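Long-range contacts in BH2621 protein (Bacillus halodurans, PDB 2QML), which is of unknown function but belongs to the GNAT acetyltransferase family and is probably an N-acyltransferase, perhaps acting in siderophore biosynthesis: residues I123-M131 / M154-F163; T140-R149 / K174-Q183. One frame throughout, in Å; residues are numbered along the deposited sequence.

Interaction 1. Residues I123-M131 / M154-F163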
loop_
_atom_site.group_PDB
_atom_site.type_symbol
_atom_site.label_atom_id
_atom_site.label_comp_id
_atom_site.label_asym_id
_atom_site.label_seq_id
_atom_site.Cartn_x
_atom_site.Cartn_y
_atom_site.Cartn_z
ATOM N N ILE A 123 -3.238 -7.057 -7.905
ATOM C CA ILE A 123 -2.471 -6.505 -6.786
ATOM C C ILE A 123 -0.965 -6.725 -6.918
ATOM O O ILE A 123 -0.195 -5.867 -6.479
ATOM C CB ILE A 123 -2.977 -7.107 -5.433
ATOM C CG1 ILE A 123 -2.391 -6.393 -4.216
ATOM C CG2 ILE A 123 -2.641 -8.607 -5.364
ATOM C CD1 ILE A 123 -2.577 -4.913 -4.191
ATOM N N TYR A 124 -0.519 -7.836 -7.494
ATOM C CA TYR A 124 0.929 -8.106 -7.585
ATOM C C TYR A 124 1.719 -7.100 -8.390
ATOM O O TYR A 124 2.646 -6.492 -7.848
ATOM C CB TYR A 124 1.165 -9.514 -8.132
ATOM C CG TYR A 124 0.782 -10.565 -7.169
ATOM C CD1 TYR A 124 1.601 -10.849 -6.086
ATOM C CD2 TYR A 124 -0.405 -11.269 -7.319
ATOM C CE1 TYR A 124 1.247 -11.804 -5.177
ATOM C CE2 TYR A 124 -0.756 -12.253 -6.408
ATOM C CZ TYR A 124 0.087 -12.499 -5.341
ATOM O OH TYR A 124 -0.249 -13.479 -4.422
ATOM N N PRO A 125 1.373 -6.870 -9.664
ATOM C CA PRO A 125 2.166 -5.864 -10.404
ATOM C C PRO A 125 2.106 -4.456 -9.782
ATOM O O PRO A 125 3.091 -3.702 -9.828
ATOM C CB PRO A 125 1.549 -5.900 -11.822
ATOM C CG PRO A 125 0.185 -6.491 -11.653
ATOM C CD PRO A 125 0.370 -7.503 -10.541
ATOM N N LEU A 126 0.961 -4.094 -9.215
ATOM C CA LEU A 126 0.815 -2.785 -8.581
ATOM C C LEU A 126 1.685 -2.658 -7.340
ATOM O O LEU A 126 2.426 -1.687 -7.187
ATOM C CB LEU A 126 -0.619 -2.529 -8.207
ATOM C CG LEU A 126 -1.574 -2.226 -9.349
ATOM C CD1 LEU A 126 -3.047 -2.429 -8.899
ATOM C CD2 LEU A 126 -1.306 -0.814 -9.940
ATOM N N LEU A 127 1.577 -3.628 -6.440
ATOM C CA LEU A 127 2.377 -3.612 -5.232
ATOM C C LEU A 127 3.876 -3.676 -5.550
ATOM O O LEU A 127 4.650 -2.926 -4.933
ATOM C CB LEU A 127 1.942 -4.751 -4.304
ATOM C CG LEU A 127 2.745 -4.845 -3.021
ATOM C CD1 LEU A 127 2.614 -3.618 -2.095
ATOM C CD2 LEU A 127 2.362 -6.205 -2.241
ATOM N N LEU A 128 4.288 -4.519 -6.488
ATOM C CA LEU A 128 5.692 -4.617 -6.845
ATOM C C LEU A 128 6.180 -3.289 -7.376
ATOM O O LEU A 128 7.285 -2.865 -7.035
ATOM C CB LEU A 128 5.896 -5.740 -7.845
ATOM C CG LEU A 128 5.719 -7.165 -7.317
ATOM C CD1 LEU A 128 5.762 -8.119 -8.479
ATOM C CD2 LEU A 128 6.744 -7.560 -6.316
ATOM N N ALA A 129 5.363 -2.607 -8.186
ATOM C CA ALA A 129 5.773 -1.297 -8.740
ATOM C C ALA A 129 5.996 -0.216 -7.674
ATOM O O ALA A 129 7.026 0.488 -7.661
ATOM C CB ALA A 129 4.751 -0.802 -9.822
ATOM N N ILE A 130 5.037 -0.055 -6.779
ATOM C CA ILE A 130 5.151 0.966 -5.744
ATOM C C ILE A 130 6.264 0.607 -4.761
ATOM O O ILE A 130 6.965 1.517 -4.306
ATOM C CB ILE A 130 3.804 1.252 -5.081
ATOM C CG1 ILE A 130 3.892 2.566 -4.281
ATOM C CG2 ILE A 130 3.308 0.047 -4.223
ATOM C CD1 ILE A 130 2.579 3.122 -3.700
HETATM N N MSE A 131 6.432 -0.676 -4.426
HETATM C CA MSE A 131 7.549 -1.081 -3.557
HETATM C C MSE A 131 8.887 -0.711 -4.185
HETATM O O MSE A 131 9.767 -0.179 -3.513
HETATM C CB MSE A 131 7.525 -2.568 -3.263
HETATM C CG MSE A 131 6.405 -2.960 -2.332
HETATM SE SE MSE A 131 6.376 -4.888 -2.068
HETATM C CE MSE A 131 8.050 -4.985 -1.029
HETATM N N MSE A 154 -4.203 -10.957 1.847
HETATM C CA MSE A 154 -3.106 -9.962 1.809
HETATM C C MSE A 154 -1.821 -10.431 2.459
HETATM O O MSE A 154 -0.739 -10.129 1.981
HETATM C CB MSE A 154 -3.491 -8.590 2.400
HETATM C CG MSE A 154 -4.288 -7.754 1.473
HETATM SE SE MSE A 154 -3.509 -7.490 -0.325
HETATM C CE MSE A 154 -1.705 -6.901 0.073
ATOM N N ILE A 155 -1.957 -11.196 3.524
ATOM C CA ILE A 155 -0.769 -11.791 4.137
ATOM C C ILE A 155 -0.080 -12.674 3.081
ATOM O O ILE A 155 1.146 -12.639 2.918
ATOM C CB ILE A 155 -1.146 -12.553 5.403
ATOM C CG1 ILE A 155 -1.608 -11.558 6.481
ATOM C CG2 ILE A 155 0.021 -13.444 5.891
ATOM C CD1 ILE A 155 -2.313 -12.154 7.729
ATOM N N HIS A 156 -0.851 -13.465 2.352
ATOM C CA HIS A 156 -0.279 -14.290 1.270
ATOM C C HIS A 156 0.414 -13.454 0.180
ATOM O O HIS A 156 1.532 -13.767 -0.237
ATOM C CB HIS A 156 -1.384 -15.160 0.674
ATOM C CG HIS A 156 -0.957 -15.929 -0.536
ATOM N ND1 HIS A 156 -0.157 -17.048 -0.465
ATOM C CD2 HIS A 156 -1.144 -15.682 -1.855
ATOM C CE1 HIS A 156 0.099 -17.479 -1.686
ATOM N NE2 HIS A 156 -0.499 -16.681 -2.547
ATOM N N VAL A 157 -0.258 -12.417 -0.287
ATOM C CA VAL A 157 0.269 -11.538 -1.321
ATOM C C VAL A 157 1.607 -10.932 -0.819
ATOM O O VAL A 157 2.626 -10.946 -1.525
ATOM C CB VAL A 157 -0.750 -10.413 -1.675
ATOM C CG1 VAL A 157 -0.087 -9.267 -2.495
ATOM C CG2 VAL A 157 -1.979 -10.932 -2.415
ATOM N N PHE A 158 1.597 -10.391 0.398
ATOM C CA PHE A 158 2.804 -9.813 0.982
ATOM C C PHE A 158 3.919 -10.861 1.030
ATOM O O PHE A 158 5.044 -10.590 0.616
ATOM C CB PHE A 158 2.566 -9.187 2.363
ATOM C CG PHE A 158 1.858 -7.853 2.358
ATOM C CD1 PHE A 158 2.349 -6.809 1.597
ATOM C CD2 PHE A 158 0.733 -7.600 3.156
ATOM C CE1 PHE A 158 1.736 -5.568 1.630
ATOM C CE2 PHE A 158 0.125 -6.365 3.191
ATOM C CZ PHE A 158 0.596 -5.358 2.407
ATOM N N LYS A 159 3.642 -12.072 1.503
ATOM C CA LYS A 159 4.677 -13.108 1.520
ATOM C C LYS A 159 5.248 -13.368 0.124
ATOM O O LYS A 159 6.456 -13.505 -0.041
ATOM C CB LYS A 159 4.130 -14.415 2.090
ATOM C CG LYS A 159 3.946 -14.410 3.586
ATOM C CD LYS A 159 3.384 -15.752 4.065
ATOM C CE LYS A 159 3.041 -15.685 5.549
ATOM N NZ LYS A 159 2.306 -16.899 5.999
ATOM N N LYS A 160 4.376 -13.428 -0.887
ATOM C CA LYS A 160 4.791 -13.689 -2.261
ATOM C C LYS A 160 5.688 -12.583 -2.771
ATOM O O LYS A 160 6.530 -12.835 -3.639
ATOM C CB LYS A 160 3.570 -13.866 -3.153
ATOM C CG LYS A 160 2.924 -15.260 -3.045
ATOM C CD LYS A 160 3.212 -16.199 -4.240
ATOM C CE LYS A 160 2.512 -15.644 -5.532
ATOM N NZ LYS A 160 2.251 -16.607 -6.654
ATOM N N CYS A 161 5.533 -11.369 -2.248
ATOM C CA CYS A 161 6.385 -10.232 -2.619
ATOM C C CYS A 161 7.645 -10.058 -1.781
ATOM O O CYS A 161 8.354 -9.076 -1.971
ATOM C CB CYS A 161 5.585 -8.942 -2.615
ATOM S SG CYS A 161 4.263 -9.056 -3.833
ATOM N N GLY A 162 7.935 -10.992 -0.877
ATOM C CA GLY A 162 9.171 -10.941 -0.110
ATOM C C GLY A 162 9.028 -10.629 1.372
ATOM O O GLY A 162 10.006 -10.737 2.096
ATOM N N PHE A 163 7.836 -10.242 1.803
ATOM C CA PHE A 163 7.580 -9.933 3.217
ATOM C C PHE A 163 7.646 -11.187 4.071
ATOM O O PHE A 163 7.121 -12.252 3.692
ATOM C CB PHE A 163 6.220 -9.263 3.452
ATOM C CG PHE A 163 6.129 -7.848 2.976
ATOM C CD1 PHE A 163 5.932 -7.542 1.631
ATOM C CD2 PHE A 163 6.243 -6.797 3.882
ATOM C CE1 PHE A 163 5.867 -6.224 1.200
ATOM C CE2 PHE A 163 6.133 -5.491 3.450
ATOM C CZ PHE A 163 5.958 -5.215 2.119
#
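Two helices of the GNAT fold, 123-135 and 152-160, pack here through Y124, L127 and V157, with C161 just after the end of the second helix. The segment axes approach to 10.6 Å and cross at -55°. Y124 has CG anti to the carbonyl carbon (chi1 -70°), which turns the ring toward the second helix, its OH end beside V157, K160 and H156. Y124 CE1 is 3.7 Å from K160 CB, the two side chains crossing at about a right angle. The C161 sulfur sits at the ring edge, a Cys sulfur-aromatic contact, with SG 3.9 Å from Y124 CD1. The same sulfur meets two leucine methyls, L127 CD2 and L128 CD2, each at 3.8 Å from SG. L127 CD2 also touches V157 CG1 and F158 CD1. I123 CG2 packs on both V157 methyls. In one of its two conformers the selenomethionine M131 puts SE at the F163 ring edge, a tentative Met-aromatic contact. G162 has positive phi and ends helix 152-160 in a Schellman motif: F163 N bonds to F158 O and G162 N to K159 O. No hydrogen bond joins the two segments. The helices are therefore held by apolar and sulfur packing, with Y124 OH and K160 toward the more exposed margin.

Interaction 2. Residues T140-R149 / K174-Q183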
loop_
_atom_site.group_PDB
_atom_site.type_symbol
_atom_site.label_atom_id
_atom_site.label_comp_id
_atom_site.label_asym_id
_atom_site.label_seq_id
_atom_site.Cartn_x
_atom_site.Cartn_y
_atom_site.Cartn_z
ATOM N N THR A 140 16.712 3.607 2.668
ATOM C CA THR A 140 15.662 2.649 3.056
ATOM C C THR A 140 16.046 1.223 2.676
ATOM O O THR A 140 16.175 0.907 1.498
ATOM C CB THR A 140 14.316 2.980 2.417
ATOM O OG1 THR A 140 13.877 4.246 2.909
ATOM C CG2 THR A 140 13.287 1.874 2.721
ATOM N N ASN A 141 16.205 0.358 3.681
ATOM C CA ASN A 141 16.523 -1.057 3.440
ATOM C C ASN A 141 15.376 -1.990 3.734
ATOM O O ASN A 141 15.411 -3.152 3.347
ATOM C CB ASN A 141 17.670 -1.483 4.333
ATOM C CG ASN A 141 18.880 -0.591 4.196
ATOM O OD1 ASN A 141 19.321 -0.282 3.091
ATOM N ND2 ASN A 141 19.429 -0.163 5.333
ATOM N N THR A 142 14.352 -1.479 4.402
ATOM C CA THR A 142 13.242 -2.309 4.856
ATOM C C THR A 142 11.938 -1.589 4.682
ATOM O O THR A 142 11.832 -0.388 5.005
ATOM C CB THR A 142 13.407 -2.697 6.370
ATOM O OG1 THR A 142 14.720 -3.247 6.563
ATOM C CG2 THR A 142 12.252 -3.685 6.846
ATOM N N ILE A 143 10.940 -2.302 4.151
ATOM C CA ILE A 143 9.573 -1.812 4.089
ATOM C C ILE A 143 8.710 -2.779 4.917
ATOM O O ILE A 143 8.860 -3.971 4.814
ATOM C CB ILE A 143 9.017 -1.688 2.658
ATOM C CG1 ILE A 143 9.826 -0.662 1.833
ATOM C CG2 ILE A 143 7.545 -1.258 2.682
ATOM C CD1 ILE A 143 9.505 -0.622 0.353
ATOM N N VAL A 144 7.832 -2.225 5.747
ATOM C CA VAL A 144 6.963 -2.995 6.610
ATOM C C VAL A 144 5.498 -2.824 6.215
ATOM O O VAL A 144 5.076 -1.862 5.559
ATOM C CB VAL A 144 7.149 -2.643 8.112
ATOM C CG1 VAL A 144 8.621 -2.770 8.531
ATOM C CG2 VAL A 144 6.537 -1.249 8.454
ATOM N N ALA A 145 4.724 -3.812 6.624
ATOM C CA ALA A 145 3.272 -3.858 6.433
ATOM C C ALA A 145 2.701 -4.520 7.705
ATOM O O ALA A 145 3.388 -5.328 8.378
ATOM C CB ALA A 145 2.927 -4.639 5.229
ATOM N N GLU A 146 1.476 -4.116 8.059
ATOM C CA GLU A 146 0.764 -4.674 9.218
ATOM C C GLU A 146 -0.697 -4.967 8.864
ATOM O O GLU A 146 -1.590 -4.435 9.520
ATOM C CB GLU A 146 0.945 -3.766 10.466
ATOM C CG GLU A 146 0.926 -2.242 10.220
ATOM C CD GLU A 146 -0.299 -1.805 9.427
ATOM O OE1 GLU A 146 -0.261 -2.019 8.190
ATOM O OE2 GLU A 146 -1.308 -1.284 10.006
ATOM N N PRO A 147 -0.920 -5.884 7.890
ATOM C CA PRO A 147 -2.263 -6.271 7.550
ATOM C C PRO A 147 -3.001 -6.800 8.790
ATOM O O PRO A 147 -2.353 -7.412 9.659
ATOM C CB PRO A 147 -2.055 -7.427 6.555
ATOM C CG PRO A 147 -0.623 -7.956 6.838
ATOM C CD PRO A 147 0.107 -6.688 7.171
ATOM N N ASP A 148 -4.306 -6.576 8.875
ATOM C CA ASP A 148 -5.124 -7.240 9.856
ATOM C C ASP A 148 -4.785 -8.732 9.839
ATOM O O ASP A 148 -4.709 -9.348 8.750
ATOM C CB ASP A 148 -6.593 -7.006 9.539
ATOM C CG ASP A 148 -7.502 -7.482 10.620
ATOM O OD1 ASP A 148 -7.614 -8.710 10.865
ATOM O OD2 ASP A 148 -8.163 -6.636 11.204
ATOM N N ARG A 149 -4.618 -9.355 11.010
ATOM C CA ARG A 149 -4.222 -10.767 11.037
ATOM C C ARG A 149 -5.213 -11.726 10.370
ATOM O O ARG A 149 -4.868 -12.876 10.004
ATOM C CB ARG A 149 -3.940 -11.199 12.477
ATOM C CG ARG A 149 -5.152 -11.215 13.358
ATOM C CD ARG A 149 -4.802 -11.867 14.679
ATOM N NE ARG A 149 -5.978 -11.924 15.513
ATOM C CZ ARG A 149 -6.082 -12.717 16.589
ATOM N NH1 ARG A 149 -5.096 -13.514 16.925
ATOM N NH2 ARG A 149 -7.193 -12.737 17.279
ATOM N N LYS A 174 -6.868 -2.857 15.373
ATOM C CA LYS A 174 -6.839 -4.228 14.927
ATOM C C LYS A 174 -5.705 -4.978 15.597
ATOM O O LYS A 174 -4.822 -4.363 16.190
ATOM C CB LYS A 174 -6.558 -4.294 13.410
ATOM C CG LYS A 174 -5.293 -3.629 12.975
ATOM C CD LYS A 174 -5.076 -3.644 11.459
ATOM C CE LYS A 174 -3.986 -2.715 11.036
ATOM N NZ LYS A 174 -3.729 -2.637 9.575
ATOM N N ILE A 175 -5.719 -6.284 15.437
ATOM C CA ILE A 175 -4.529 -7.060 15.692
ATOM C C ILE A 175 -3.932 -7.272 14.285
ATOM O O ILE A 175 -4.496 -7.963 13.464
ATOM C CB ILE A 175 -4.732 -8.377 16.424
ATOM C CG1 ILE A 175 -5.401 -8.155 17.790
ATOM C CG2 ILE A 175 -3.358 -9.092 16.608
ATOM C CD1 ILE A 175 -5.702 -9.431 18.554
ATOM N N GLY A 176 -2.807 -6.633 14.028
ATOM C CA GLY A 176 -2.130 -6.769 12.769
ATOM C C GLY A 176 -1.064 -7.843 12.841
ATOM O O GLY A 176 -0.736 -8.312 13.935
ATOM N N LEU A 177 -0.573 -8.244 11.675
ATOM C CA LEU A 177 0.571 -9.131 11.549
ATOM C C LEU A 177 1.673 -8.237 11.006
ATOM O O LEU A 177 1.608 -7.802 9.850
ATOM C CB LEU A 177 0.309 -10.344 10.658
ATOM C CG LEU A 177 1.495 -11.307 10.498
ATOM C CD1 LEU A 177 1.881 -12.001 11.812
ATOM C CD2 LEU A 177 1.173 -12.311 9.381
ATOM N N LEU A 178 2.642 -7.901 11.843
ATOM C CA LEU A 178 3.795 -7.117 11.379
ATOM C C LEU A 178 4.640 -8.007 10.452
ATOM O O LEU A 178 4.996 -9.139 10.815
ATOM C CB LEU A 178 4.591 -6.578 12.551
ATOM C CG LEU A 178 5.884 -5.802 12.260
ATOM C CD1 LEU A 178 5.632 -4.535 11.416
ATOM C CD2 LEU A 178 6.684 -5.462 13.575
HETATM N N MSE A 179 4.942 -7.489 9.267
HETATM C CA MSE A 179 5.719 -8.175 8.240
HETATM C C MSE A 179 6.779 -7.203 7.740
HETATM O O MSE A 179 6.500 -5.997 7.637
HETATM C CB MSE A 179 4.840 -8.610 7.090
HETATM C CG MSE A 179 3.676 -9.405 7.552
HETATM SE SE MSE A 179 2.508 -9.934 6.076
HETATM C CE MSE A 179 3.534 -11.408 5.308
ATOM N N LYS A 180 7.976 -7.712 7.473
ATOM C CA LYS A 180 9.087 -6.905 6.979
ATOM C C LYS A 180 9.611 -7.430 5.664
ATOM O O LYS A 180 9.801 -8.629 5.498
ATOM C CB LYS A 180 10.248 -6.849 7.968
ATOM C CG LYS A 180 9.858 -6.356 9.350
ATOM C CD LYS A 180 11.044 -5.832 10.220
ATOM C CE LYS A 180 12.141 -6.787 10.482
ATOM N NZ LYS A 180 13.176 -6.092 11.346
ATOM N N CYS A 181 9.857 -6.516 4.731
ATOM C CA CYS A 181 10.439 -6.844 3.434
ATOM C C CYS A 181 11.782 -6.120 3.320
ATOM O O CYS A 181 11.816 -4.905 3.356
ATOM C CB CYS A 181 9.509 -6.419 2.346
ATOM S SG CYS A 181 10.078 -6.980 0.720
ATOM N N GLU A 182 12.859 -6.886 3.237
ATOM C CA GLU A 182 14.210 -6.385 3.086
ATOM C C GLU A 182 14.479 -6.167 1.606
ATOM O O GLU A 182 14.050 -6.946 0.748
ATOM C CB GLU A 182 15.207 -7.382 3.654
ATOM C CG GLU A 182 14.990 -7.764 5.080
ATOM C CD GLU A 182 14.792 -6.576 6.037
ATOM O OE1 GLU A 182 15.332 -5.490 5.766
ATOM O OE2 GLU A 182 14.099 -6.740 7.079
ATOM N N GLN A 183 15.222 -5.131 1.279
ATOM C CA GLN A 183 15.390 -4.821 -0.133
ATOM C C GLN A 183 16.019 -5.941 -0.985
ATOM O O GLN A 183 15.573 -6.127 -2.128
ATOM C CB GLN A 183 16.195 -3.516 -0.354
ATOM C CG GLN A 183 16.043 -3.027 -1.800
ATOM C CD GLN A 183 16.716 -1.706 -2.097
ATOM O OE1 GLN A 183 17.332 -1.099 -1.215
ATOM N NE2 GLN A 183 16.604 -1.240 -3.356
HETATM O O HOH W 1 18.927 -1.591 0.719
HETATM O O HOH W 2 -7.959 -7.483 14.036
#
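T142 to A145 pair with M179 to E182 as antiparallel strands of the central sheet. I143-C181 and A145-M179 are hydrogen-bonded pairs; T142-E182 and V144-K180 are non-hydrogen-bonded. C181 N gives I143 O a 2.7 Å bond. Beyond A145 the register carries on, but P147 has no N-H to offer: L177 N bonds P147 O at 2.8 Å, and R149 N bonds I175 O. Among side-chain polar contacts, T142 OG1 lies 2.5 Å from E182 OE1, too short to be trusted in detail; the two side chains lie side by side. The extended K174 chain puts NZ 2.8 Å from both E146 O and E146 OE2. The second is a salt bridge, met from above the carboxylate plane. One water links N141 OD1 to Q183 OE1, and another links D148 OD2 to I175 N. D148 OD1 also forms a salt bridge with R150 NE. Among apolar contacts, P147 CG is 3.8 Å from M179 SE. I175 CD1 lies over one face of the R149 guanidinium, whose NH1 forms a salt bridge with E168. Strand 142-145 has 106-112 as its other neighbour, and strand 175-182 has 164-170. Helix 152-160 packs on A145, P147, L177 and M179, while helix 123-135 packs on I143 and C181.

Overall arrangement
The two contacts are layers of one GNAT-type alpha/beta unit, their centres about 11 Å apart. Their segments alternate along the chain: helix 123-135, strand 142-145, helix 152-160, then strand 175-182. The helix pair and the turn after helix 152-160 rest on the strand pair of interaction 2. F163 CE2 lies 3.4 Å from I143 O, and K159 CG is 3.5 Å from M179 CE. L110 of strand 106-112 also meets the helix pair. In GNAT enzymes the acyl-CoA cofactor binds at the splay between the strands corresponding to 106-112 and 142-145, so interaction 2 probably borders that cleft. A glycerol, probably from crystallisation, bonds E146 OE1, and the F158 side chain also lies about 3 Å from a bound glycerol.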